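PDB 5FJQ: carbohydrate binding protein, putative, cpb33A from Cellvibrio japonicus, which acts as a copper-dependent lytic polysaccharide monooxygenase important for efficient chitin utilization, this chain being its AA10-type LPMO domain. Local coordinates for residues A[103-108]-A[138-143]; A[51-56]-A[170-175]; A[5-10]-A[81-86]. All coordinates share one frame; numbering follows the deposited sequence.

Contact 1: residues A[103-108]-A[138-143]; sequences KYFRYY and WVSTHN
Three aromatic rings meet here, and the His142 imidazole is the one the other two share. Over one of its faces comes Phe105, with CB above the ring; at its edge, near the imidazole plane, sits the hydroxyl of Tyr107. Seen from the phenylalanine, His142 CE1 and Ser140 CB lie over the same face. The Phe105 and His142 rings are inclined obliquely, their centroids 4.5 Å apart, though their shortest carbon-carbon approach is too close to be trusted. Ser140 contributes a CH-pi contact, its CB 4.1 Å from the centroid of the Phe105 ring. Its OG, 3.3 Å from Phe105 CZ, is satisfied by Glu137 and Asn96. The Phe105 side chain lies about 10 Å from the copper ion.

The polar link is Tyr107 OH to His142 ND1, a 2.8 Å hydrogen bond in which either partner could donate. ND1 lies in the plane of the phenol ring, while the phenol and imidazole planes are inclined at 62°. With CG anti to its own carbonyl carbon (chi1 -50°), His142 carries its ring beside the backbone N, where ND1 meets the Tyr107 hydroxyl. This bond helps fix the rotation of a buried imidazole.

The axes of strands 104-108 and 139-143 come within 9.1 Å at 44°, facing each other across the core of the immunoglobulin-like beta sandwich. Trp159 stacks on Phe105, and Trp94 also meets its ring. Strand 102-109 runs between strands 126-130 and 152-161 in one sheet, while strand 139-146 borders strand 88-96 in the other.

Contact 2: residues A[51-56]-A[170-175]; sequences DNHDYY and GFYQCI
His53 and Tyr172 carry this contact, joined by a hydrogen bond of 2.8 Å between His53 ND1 and Tyr172 OH. Either end could be the donor, and the angle of 156° makes the bond reasonably straight. Each group is approached at its edge: the phenol oxygen lies near the imidazole plane, ND1 lies near the phenol plane, and the two planes stand at 81°. The rings graze rather than stack, Tyr172 CE2 coming to 3.4 Å from His53 ND1. The His53 CB already points toward 170-175, and a first torsion of -43°, with CG anti to the carbonyl carbon, brings ND1 to the hydroxyl. Close to the strand the packing is tight. Tyr172 OH rests 3.5 Å from Gly170 CA, two residues back on the same face. Val46, Ile57 and Tyr156 also touch Tyr172, while Ile158, Gln160 and Trp122 touch His53. The other imidazole nitrogen, NE2, is bonded to Tyr104 OH, so both nitrogens have partners and the orientation of the ring is well determined.

In fold terms, a short, weakly bonded helix at 53-56 is pinned to strand 169-178, which pairs with strands 45-47 and 152-161. That helix belongs to the long excursion between strands 2-6 and 88-96, the region known as L2 in this family. On the far face of the same strand Phe171 meets copper ligand His1 edge-to-face, whereas the Tyr172 side chain lies about 11 Å from the copper ion.

The outer side is much looser. Asp51, Asp54 and Tyr55 are exposed, and the turn is held by a 3.1 Å bond from Tyr55 N to Asn52 O. One face of the Tyr56 ring is covered by Tyr55 CD2, which lies over its centre.

Contact 3: residues A[5-10]-A[81-86]; sequences SSPKSR and PATSVT
Pro7 and Thr83 face each other with their CB atoms, and the threonine hydroxyl comes in alongside the proline ring. Thr83 OG1 lies 3.5 Å from Pro7 CB, and the methyl CG2 stands 4.0 Å from that same carbon, so both branches come up to Pro7 CB from one side, the hydroxyl nearer than the methyl. This follows from the Thr83 first torsion: at -56° it puts OG1 beside the backbone N and CG2 anti to it. A cis peptide bond between Ser6 and Pro7 bends the chain as it leaves strand 2-6, just ahead of Ser9, the N-cap of helix 10-17.

Beyond the proline, two waters bridge the Thr83 hydroxyl to the Lys8 backbone. One water donates to Lys8 O at 2.8 Å and bonds Thr83 OG1 at 2.7 Å. The second accepts from Lys8 N at 2.9 Å and lies 2.6 Å from Thr83 OG1. The Lys8 amine itself turns off to Glu16. Around this spot Pro7 packs on Phe92 and Ile175, while the Thr83 backbone pairs with Asp176 and Asp178, adding short strand 83-84 to the edge of strand 169-178.

A single hydroxyl thus reads both the N-H and the C=O of one residue through water: its polar links to 5-10 are solvent-mediated, and the direct touch is that of the threonine branches against Pro7 CB.

From the N terminus, the chain leaves strand 2-6 through residues 5-10, runs through residues 51-56 and returns at residues 81-86, where contact 3 closes the first loop. Contact 2 has by then already opened, so contacts 2 and 3 cross: their segments alternate along the chain. Contact 1 follows contact 3 in series, opening at residues 103-108 and closing at 138-143, wholly within the span that contact 2 completes at 170-175. Contact 1 joins the two sheets of the sandwich, contact 2 fastens the helical excursion to strand 169-178, and contact 3 ties strand 83-84 to the turn after strand 2-6. Backbone pairing of Cys174 with Arg10 links contacts 2 and 3 directly.

Contact 1: residues A[103-108]-A[138-143]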
loop_
_atom_site.group_PDB
_atom_site.type_symbol
_atom_site.label_atom_id
_atom_site.label_comp_id
_atom_site.label_asym_id
_atom_site.label_seq_id
_atom_site.Cartn_x
_atom_site.Cartn_y
_atom_site.Cartn_z
ATOM N N LYS A 103 -2.355 -1.129 16.611
ATOM C CA LYS A 103 -1.236 -1.958 17.064
ATOM C C LYS A 103 0.043 -1.446 16.392
ATOM O O LYS A 103 1.109 -1.275 17.047
ATOM C CB LYS A 103 -1.509 -3.422 16.747
ATOM C CG LYS A 103 -0.549 -4.380 17.429
ATOM C CD LYS A 103 -0.751 -4.396 18.931
ATOM C CE LYS A 103 -1.505 -5.635 19.375
ATOM N NZ LYS A 103 -1.997 -5.500 20.773
ATOM N N TYR A 104 -0.052 -1.131 15.103
ATOM C CA TYR A 104 1.085 -0.549 14.344
ATOM C C TYR A 104 0.778 -0.100 12.926
ATOM O O TYR A 104 -0.168 -0.613 12.260
ATOM C CB TYR A 104 2.253 -1.554 14.255
ATOM C CG TYR A 104 1.907 -2.891 13.660
ATOM C CD1 TYR A 104 1.718 -3.047 12.267
ATOM C CD2 TYR A 104 1.858 -4.015 14.458
ATOM C CE1 TYR A 104 1.459 -4.286 11.716
ATOM C CE2 TYR A 104 1.599 -5.268 13.927
ATOM C CZ TYR A 104 1.383 -5.402 12.558
ATOM O OH TYR A 104 1.088 -6.629 12.073
ATOM N N PHE A 105 1.584 0.821 12.427
ATOM C CA PHE A 105 1.707 0.981 10.960
ATOM C C PHE A 105 3.083 0.465 10.626
ATOM O O PHE A 105 4.130 0.977 11.193
ATOM C CB PHE A 105 1.588 2.461 10.488
ATOM C CG PHE A 105 0.192 3.055 10.676
ATOM C CD1 PHE A 105 -0.203 3.563 11.912
ATOM C CD2 PHE A 105 -0.751 3.018 9.640
ATOM C CE1 PHE A 105 -1.498 4.102 12.125
ATOM C CE2 PHE A 105 -2.032 3.547 9.844
ATOM C CZ PHE A 105 -2.419 4.056 11.086
ATOM N N ARG A 106 3.143 -0.438 9.653
ATOM C CA ARG A 106 4.424 -0.920 9.183
ATOM C C ARG A 106 4.658 -0.664 7.710
ATOM O O ARG A 106 3.722 -0.731 6.886
ATOM C CB ARG A 106 4.583 -2.453 9.404
ATOM C CG ARG A 106 4.865 -2.809 10.834
ATOM C CD ARG A 106 4.909 -4.325 10.995
ATOM N NE ARG A 106 5.105 -4.591 12.421
ATOM C CZ ARG A 106 4.896 -5.768 13.021
ATOM N NH1 ARG A 106 4.407 -6.777 12.337
ATOM N NH2 ARG A 106 5.084 -5.902 14.334
ATOM N N TYR A 107 5.926 -0.373 7.401
ATOM C CA TYR A 107 6.339 -0.292 6.025
ATOM C C TYR A 107 7.381 -1.312 5.643
ATOM O O TYR A 107 8.386 -1.534 6.397
ATOM C CB TYR A 107 6.881 1.097 5.708
ATOM C CG TYR A 107 5.847 2.167 5.962
ATOM C CD1 TYR A 107 5.397 2.424 7.260
ATOM C CD2 TYR A 107 5.295 2.881 4.915
ATOM C CE1 TYR A 107 4.468 3.435 7.518
ATOM C CE2 TYR A 107 4.377 3.914 5.146
ATOM C CZ TYR A 107 3.924 4.120 6.427
ATOM O OH TYR A 107 3.009 5.065 6.635
ATOM N N TYR A 108 7.234 -1.767 4.392
ATOM C CA TYR A 108 8.178 -2.733 3.763
ATOM C C TYR A 108 8.579 -2.165 2.437
ATOM O O TYR A 108 7.922 -1.214 1.919
ATOM C CB TYR A 108 7.518 -4.109 3.549
ATOM C CG TYR A 108 7.026 -4.713 4.815
ATOM C CD1 TYR A 108 5.865 -4.217 5.475
ATOM C CD2 TYR A 108 7.700 -5.821 5.370
ATOM C CE1 TYR A 108 5.444 -4.784 6.671
ATOM C CE2 TYR A 108 7.265 -6.377 6.533
ATOM C CZ TYR A 108 6.169 -5.890 7.160
ATOM O OH TYR A 108 5.852 -6.499 8.302
ATOM N N TRP A 138 -6.764 10.909 13.046
ATOM C CA TRP A 138 -7.313 11.205 11.765
ATOM C C TRP A 138 -6.273 11.153 10.676
ATOM O O TRP A 138 -6.582 10.868 9.502
ATOM C CB TRP A 138 -7.998 12.581 11.823
ATOM C CG TRP A 138 -9.269 12.528 12.647
ATOM C CD1 TRP A 138 -9.515 13.169 13.839
ATOM C CD2 TRP A 138 -10.450 11.750 12.347
ATOM N NE1 TRP A 138 -10.788 12.860 14.278
ATOM C CE2 TRP A 138 -11.381 11.992 13.384
ATOM C CE3 TRP A 138 -10.816 10.880 11.285
ATOM C CZ2 TRP A 138 -12.670 11.399 13.390
ATOM C CZ3 TRP A 138 -12.082 10.291 11.294
ATOM C CH2 TRP A 138 -12.995 10.550 12.341
ATOM N N VAL A 139 -5.037 11.505 11.044
ATOM C CA VAL A 139 -3.954 11.488 10.109
ATOM C C VAL A 139 -2.787 10.826 10.823
ATOM O O VAL A 139 -2.518 11.110 11.998
ATOM C CB VAL A 139 -3.521 12.885 9.629
ATOM C CG1 VAL A 139 -2.439 12.701 8.579
ATOM C CG2 VAL A 139 -4.689 13.665 8.997
ATOM N N SER A 140 -2.126 9.919 10.143
ATOM C CA SER A 140 -1.074 9.118 10.774
ATOM C C SER A 140 0.183 9.351 9.972
ATOM O O SER A 140 0.231 9.065 8.793
ATOM C CB SER A 140 -1.471 7.609 10.765
ATOM O OG SER A 140 -2.459 7.306 11.685
ATOM N N THR A 141 1.211 9.903 10.607
ATOM C CA THR A 141 2.408 10.244 9.894
ATOM C C THR A 141 3.612 9.447 10.387
ATOM O O THR A 141 3.894 9.367 11.584
ATOM C CB THR A 141 2.772 11.776 9.949
ATOM O OG1 THR A 141 1.622 12.530 9.535
ATOM C CG2 THR A 141 3.809 12.000 8.974
ATOM N N HIS A 142 4.314 8.855 9.427
ATOM C CA HIS A 142 5.454 8.030 9.745
ATOM C C HIS A 142 6.633 8.521 8.907
ATOM O O HIS A 142 6.575 8.568 7.707
ATOM C CB HIS A 142 5.056 6.587 9.454
ATOM C CG HIS A 142 3.747 6.222 10.072
ATOM N ND1 HIS A 142 2.624 5.921 9.323
ATOM C CD2 HIS A 142 3.362 6.166 11.365
ATOM C CE1 HIS A 142 1.606 5.691 10.135
ATOM N NE2 HIS A 142 2.033 5.798 11.380
ATOM N N ASN A 143 7.695 8.967 9.580
ATOM C CA ASN A 143 8.874 9.322 8.868
ATOM C C ASN A 143 9.786 8.134 8.604
ATOM O O ASN A 143 10.654 7.869 9.443
ATOM C CB ASN A 143 9.676 10.237 9.739
ATOM C CG ASN A 143 9.712 11.640 9.204
ATOM O OD1 ASN A 143 8.645 12.261 8.970
ATOM N ND2 ASN A 143 10.936 12.158 9.000
#

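Contact 2: residues A[51-56]-A[170-175]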
loop_
_atom_site.group_PDB
_atom_site.type_symbol
_atom_site.label_atom_id
_atom_site.label_comp_id
_atom_site.label_asym_id
_atom_site.label_seq_id
_atom_site.Cartn_x
_atom_site.Cartn_y
_atom_site.Cartn_z
ATOM N N ASP A 51 -2.050 -9.566 13.166
ATOM C CA ASP A 51 -0.618 -9.625 12.832
ATOM C C ASP A 51 -0.202 -10.932 12.062
ATOM O O ASP A 51 0.851 -11.542 12.311
ATOM C CB ASP A 51 0.123 -9.413 14.165
ATOM C CG ASP A 51 1.602 -9.320 14.003
ATOM O OD1 ASP A 51 2.062 -8.638 13.073
ATOM O OD2 ASP A 51 2.269 -9.990 14.799
ATOM N N ASN A 52 -1.134 -11.434 11.221
ATOM C CA ASN A 52 -0.917 -12.671 10.478
ATOM C C ASN A 52 -1.444 -12.492 9.061
ATOM O O ASN A 52 -2.264 -13.282 8.557
ATOM C CB ASN A 52 -1.608 -13.832 11.172
ATOM C CG ASN A 52 -3.020 -13.494 11.604
ATOM O OD1 ASN A 52 -3.532 -12.373 11.320
ATOM N ND2 ASN A 52 -3.647 -14.422 12.324
ATOM N N HIS A 53 -1.030 -11.382 8.465
ATOM C CA HIS A 53 -1.541 -10.907 7.180
ATOM C C HIS A 53 -1.324 -11.882 6.063
ATOM O O HIS A 53 -2.118 -11.944 5.115
ATOM C CB HIS A 53 -0.821 -9.597 6.791
ATOM C CG HIS A 53 -0.662 -8.650 7.910
ATOM N ND1 HIS A 53 -1.702 -7.879 8.383
ATOM C CD2 HIS A 53 0.429 -8.310 8.640
ATOM C CE1 HIS A 53 -1.266 -7.138 9.384
ATOM N NE2 HIS A 53 0.027 -7.355 9.541
ATOM N N ASP A 54 -0.248 -12.656 6.140
ATOM C CA ASP A 54 0.028 -13.591 5.047
ATOM C C ASP A 54 -0.904 -14.781 4.997
ATOM O O ASP A 54 -0.990 -15.422 3.967
ATOM C CB ASP A 54 1.474 -14.097 5.011
ATOM C CG ASP A 54 1.853 -14.843 6.266
ATOM O OD1 ASP A 54 1.147 -14.737 7.299
ATOM O OD2 ASP A 54 2.877 -15.536 6.232
ATOM N N TYR A 55 -1.561 -15.110 6.104
ATOM C CA TYR A 55 -2.597 -16.135 6.079
ATOM C C TYR A 55 -3.797 -15.729 5.195
ATOM O O TYR A 55 -4.313 -16.542 4.401
ATOM C CB TYR A 55 -3.062 -16.545 7.514
ATOM C CG TYR A 55 -4.195 -17.544 7.438
ATOM C CD1 TYR A 55 -3.896 -18.911 7.215
ATOM C CD2 TYR A 55 -5.529 -17.179 7.614
ATOM C CE1 TYR A 55 -4.905 -19.861 7.124
ATOM C CE2 TYR A 55 -6.573 -18.137 7.460
ATOM C CZ TYR A 55 -6.233 -19.500 7.263
ATOM O OH TYR A 55 -7.195 -20.573 7.105
ATOM N N TYR A 56 -4.243 -14.477 5.347
ATOM C CA TYR A 56 -5.432 -13.963 4.706
ATOM C C TYR A 56 -5.190 -13.472 3.262
ATOM O O TYR A 56 -6.106 -13.598 2.424
ATOM C CB TYR A 56 -6.044 -12.821 5.552
ATOM C CG TYR A 56 -6.563 -13.331 6.869
ATOM C CD1 TYR A 56 -7.812 -13.951 6.947
ATOM C CD2 TYR A 56 -5.782 -13.270 8.022
ATOM C CE1 TYR A 56 -8.283 -14.429 8.138
ATOM C CE2 TYR A 56 -6.259 -13.757 9.245
ATOM C CZ TYR A 56 -7.500 -14.333 9.286
ATOM O OH TYR A 56 -7.980 -14.889 10.475
ATOM N N GLY A 170 -7.057 -5.334 9.158
ATOM C CA GLY A 170 -5.822 -4.921 8.475
ATOM C C GLY A 170 -6.193 -4.015 7.305
ATOM O O GLY A 170 -7.235 -4.255 6.638
ATOM N N PHE A 171 -5.393 -2.964 7.088
ATOM C CA PHE A 171 -5.441 -2.149 5.862
ATOM C C PHE A 171 -4.090 -2.133 5.130
ATOM O O PHE A 171 -2.997 -2.007 5.765
ATOM C CB PHE A 171 -5.887 -0.678 6.183
ATOM C CG PHE A 171 -7.162 -0.612 6.917
ATOM C CD1 PHE A 171 -8.398 -0.623 6.202
ATOM C CD2 PHE A 171 -7.178 -0.691 8.299
ATOM C CE1 PHE A 171 -9.618 -0.642 6.886
ATOM C CE2 PHE A 171 -8.403 -0.740 8.992
ATOM C CZ PHE A 171 -9.623 -0.698 8.291
ATOM N N TYR A 172 -4.172 -2.216 3.798
ATOM C CA TYR A 172 -3.000 -2.519 2.994
ATOM C C TYR A 172 -2.797 -1.568 1.832
ATOM O O TYR A 172 -3.696 -1.426 1.000
ATOM C CB TYR A 172 -3.001 -3.993 2.531
ATOM C CG TYR A 172 -3.264 -4.924 3.676
ATOM C CD1 TYR A 172 -4.587 -5.279 4.043
ATOM C CD2 TYR A 172 -2.204 -5.491 4.380
ATOM C CE1 TYR A 172 -4.812 -6.108 5.124
ATOM C CE2 TYR A 172 -2.433 -6.355 5.450
ATOM C CZ TYR A 172 -3.752 -6.656 5.803
ATOM O OH TYR A 172 -3.994 -7.466 6.857
ATOM N N GLN A 173 -1.615 -0.934 1.779
ATOM C CA GLN A 173 -1.334 -0.005 0.728
ATOM C C GLN A 173 -0.000 -0.142 0.074
ATOM O O GLN A 173 1.032 0.219 0.685
ATOM C CB GLN A 173 -1.375 1.449 1.247
ATOM C CG GLN A 173 -2.667 1.891 1.873
ATOM C CD GLN A 173 -3.584 2.407 0.822
ATOM O OE1 GLN A 173 -3.314 3.425 0.247
ATOM N NE2 GLN A 173 -4.667 1.659 0.514
ATOM N N CYS A 174 -0.051 -0.528 -1.199
ATOM C CA CYS A 174 1.075 -0.497 -2.122
ATOM C C CYS A 174 1.277 0.902 -2.643
ATOM O O CYS A 174 0.310 1.509 -3.103
ATOM C CB CYS A 174 0.824 -1.370 -3.309
ATOM S SG CYS A 174 0.982 -3.180 -2.964
ATOM N N ILE A 175 2.531 1.392 -2.535
ATOM C CA ILE A 175 2.951 2.752 -2.974
ATOM C C ILE A 175 4.108 2.534 -3.972
ATOM O O ILE A 175 4.997 1.727 -3.678
ATOM C CB ILE A 175 3.432 3.575 -1.777
ATOM C CG1 ILE A 175 2.338 3.566 -0.658
ATOM C CG2 ILE A 175 3.666 5.021 -2.192
ATOM C CD1 ILE A 175 2.897 3.681 0.757
#

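Contact 3: residues A[5-10]-A[81-86]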
loop_
_atom_site.group_PDB
_atom_site.type_symbol
_atom_site.label_atom_id
_atom_site.label_comp_id
_atom_site.label_asym_id
_atom_site.label_seq_id
_atom_site.Cartn_x
_atom_site.Cartn_y
_atom_site.Cartn_z
ATOM N N SER A 5 -1.746 8.811 1.462
ATOM C CA SER A 5 -2.093 9.912 0.611
ATOM C C SER A 5 -0.849 10.588 0.081
ATOM O O SER A 5 -0.913 11.240 -0.970
ATOM C CB SER A 5 -3.013 10.869 1.383
ATOM O OG SER A 5 -2.540 11.097 2.720
ATOM N N SER A 6 0.289 10.358 0.763
ATOM C CA SER A 6 1.554 11.092 0.520
ATOM C C SER A 6 2.748 10.234 0.998
ATOM O O SER A 6 2.851 9.997 2.201
ATOM C CB SER A 6 1.472 12.416 1.259
ATOM O OG SER A 6 2.637 13.146 1.105
ATOM N N PRO A 7 3.548 9.654 0.053
ATOM C CA PRO A 7 3.407 9.663 -1.406
ATOM C C PRO A 7 2.112 8.919 -1.758
ATOM O O PRO A 7 1.711 8.020 -1.025
ATOM C CB PRO A 7 4.613 8.855 -1.863
ATOM C CG PRO A 7 5.615 9.065 -0.773
ATOM C CD PRO A 7 4.723 8.855 0.409
ATOM N N LYS A 8 1.439 9.337 -2.813
ATOM C CA LYS A 8 0.151 8.729 -3.204
ATOM C C LYS A 8 0.363 7.247 -3.455
ATOM O O LYS A 8 1.278 6.838 -4.210
ATOM C CB LYS A 8 -0.408 9.403 -4.430
ATOM C CG LYS A 8 -0.576 10.903 -4.300
ATOM C CD LYS A 8 -1.072 11.518 -5.614
ATOM C CE LYS A 8 -1.393 13.025 -5.505
ATOM N NZ LYS A 8 -2.652 13.210 -4.685
ATOM N N SER A 9 -0.469 6.440 -2.811
ATOM C CA SER A 9 -0.435 4.995 -2.966
ATOM C C SER A 9 -0.982 4.744 -4.352
ATOM O O SER A 9 -1.529 5.657 -4.992
ATOM C CB SER A 9 -1.345 4.288 -1.970
ATOM O OG SER A 9 -2.740 4.592 -2.218
ATOM N N ARG A 10 -0.768 3.528 -4.805
ATOM C CA ARG A 10 -1.170 3.077 -6.136
ATOM C C ARG A 10 -2.696 3.216 -6.354
ATOM O O ARG A 10 -3.107 3.606 -7.457
ATOM C CB ARG A 10 -0.775 1.604 -6.314
ATOM C CG ARG A 10 -0.764 1.185 -7.772
ATOM C CD ARG A 10 -0.251 -0.207 -7.920
ATOM N NE ARG A 10 1.168 -0.356 -7.668
ATOM C CZ ARG A 10 1.735 -1.584 -7.712
ATOM N NH1 ARG A 10 0.987 -2.663 -7.997
ATOM N NH2 ARG A 10 3.031 -1.746 -7.519
ATOM N N PRO A 81 2.375 4.946 -11.908
ATOM C CA PRO A 81 2.746 6.326 -11.533
ATOM C C PRO A 81 3.501 6.373 -10.192
ATOM O O PRO A 81 2.995 5.879 -9.186
ATOM C CB PRO A 81 1.397 7.020 -11.382
ATOM C CG PRO A 81 0.500 6.283 -12.342
ATOM C CD PRO A 81 0.952 4.831 -12.281
ATOM N N ALA A 82 4.687 6.957 -10.134
ATOM C CA ALA A 82 5.486 6.812 -8.957
ATOM C C ALA A 82 5.973 8.177 -8.466
ATOM O O ALA A 82 6.055 9.117 -9.232
ATOM C CB ALA A 82 6.652 5.878 -9.243
ATOM N N THR A 83 6.238 8.277 -7.172
ATOM C CA THR A 83 6.802 9.469 -6.598
ATOM C C THR A 83 8.326 9.372 -6.501
ATOM O O THR A 83 8.887 8.362 -6.100
ATOM C CB THR A 83 6.224 9.651 -5.192
ATOM O OG1 THR A 83 4.797 9.681 -5.281
ATOM C CG2 THR A 83 6.741 10.898 -4.524
ATOM N N SER A 84 9.005 10.439 -6.872
ATOM C CA SER A 84 10.468 10.421 -6.796
ATOM C C SER A 84 10.892 10.416 -5.356
ATOM O O SER A 84 10.384 11.193 -4.558
ATOM C CB SER A 84 11.015 11.619 -7.480
ATOM O OG SER A 84 10.889 11.300 -8.836
ATOM N N VAL A 85 11.752 9.475 -5.007
ATOM C CA VAL A 85 12.296 9.467 -3.651
ATOM C C VAL A 85 13.839 9.359 -3.711
ATOM O O VAL A 85 14.411 9.122 -4.788
ATOM C CB VAL A 85 11.702 8.360 -2.768
ATOM C CG1 VAL A 85 10.198 8.547 -2.573
ATOM C CG2 VAL A 85 12.000 6.970 -3.363
ATOM N N THR A 86 14.472 9.566 -2.553
ATOM C CA THR A 86 15.884 9.298 -2.341
ATOM C C THR A 86 16.107 8.595 -1.005
ATOM O O THR A 86 15.195 8.575 -0.151
ATOM C CB THR A 86 16.719 10.572 -2.343
ATOM O OG1 THR A 86 16.250 11.432 -1.300
ATOM C CG2 THR A 86 16.644 11.308 -3.713
HETATM O O HOH W 1 3.614 7.321 -5.692
HETATM O O HOH W 2 2.853 11.222 -4.505
#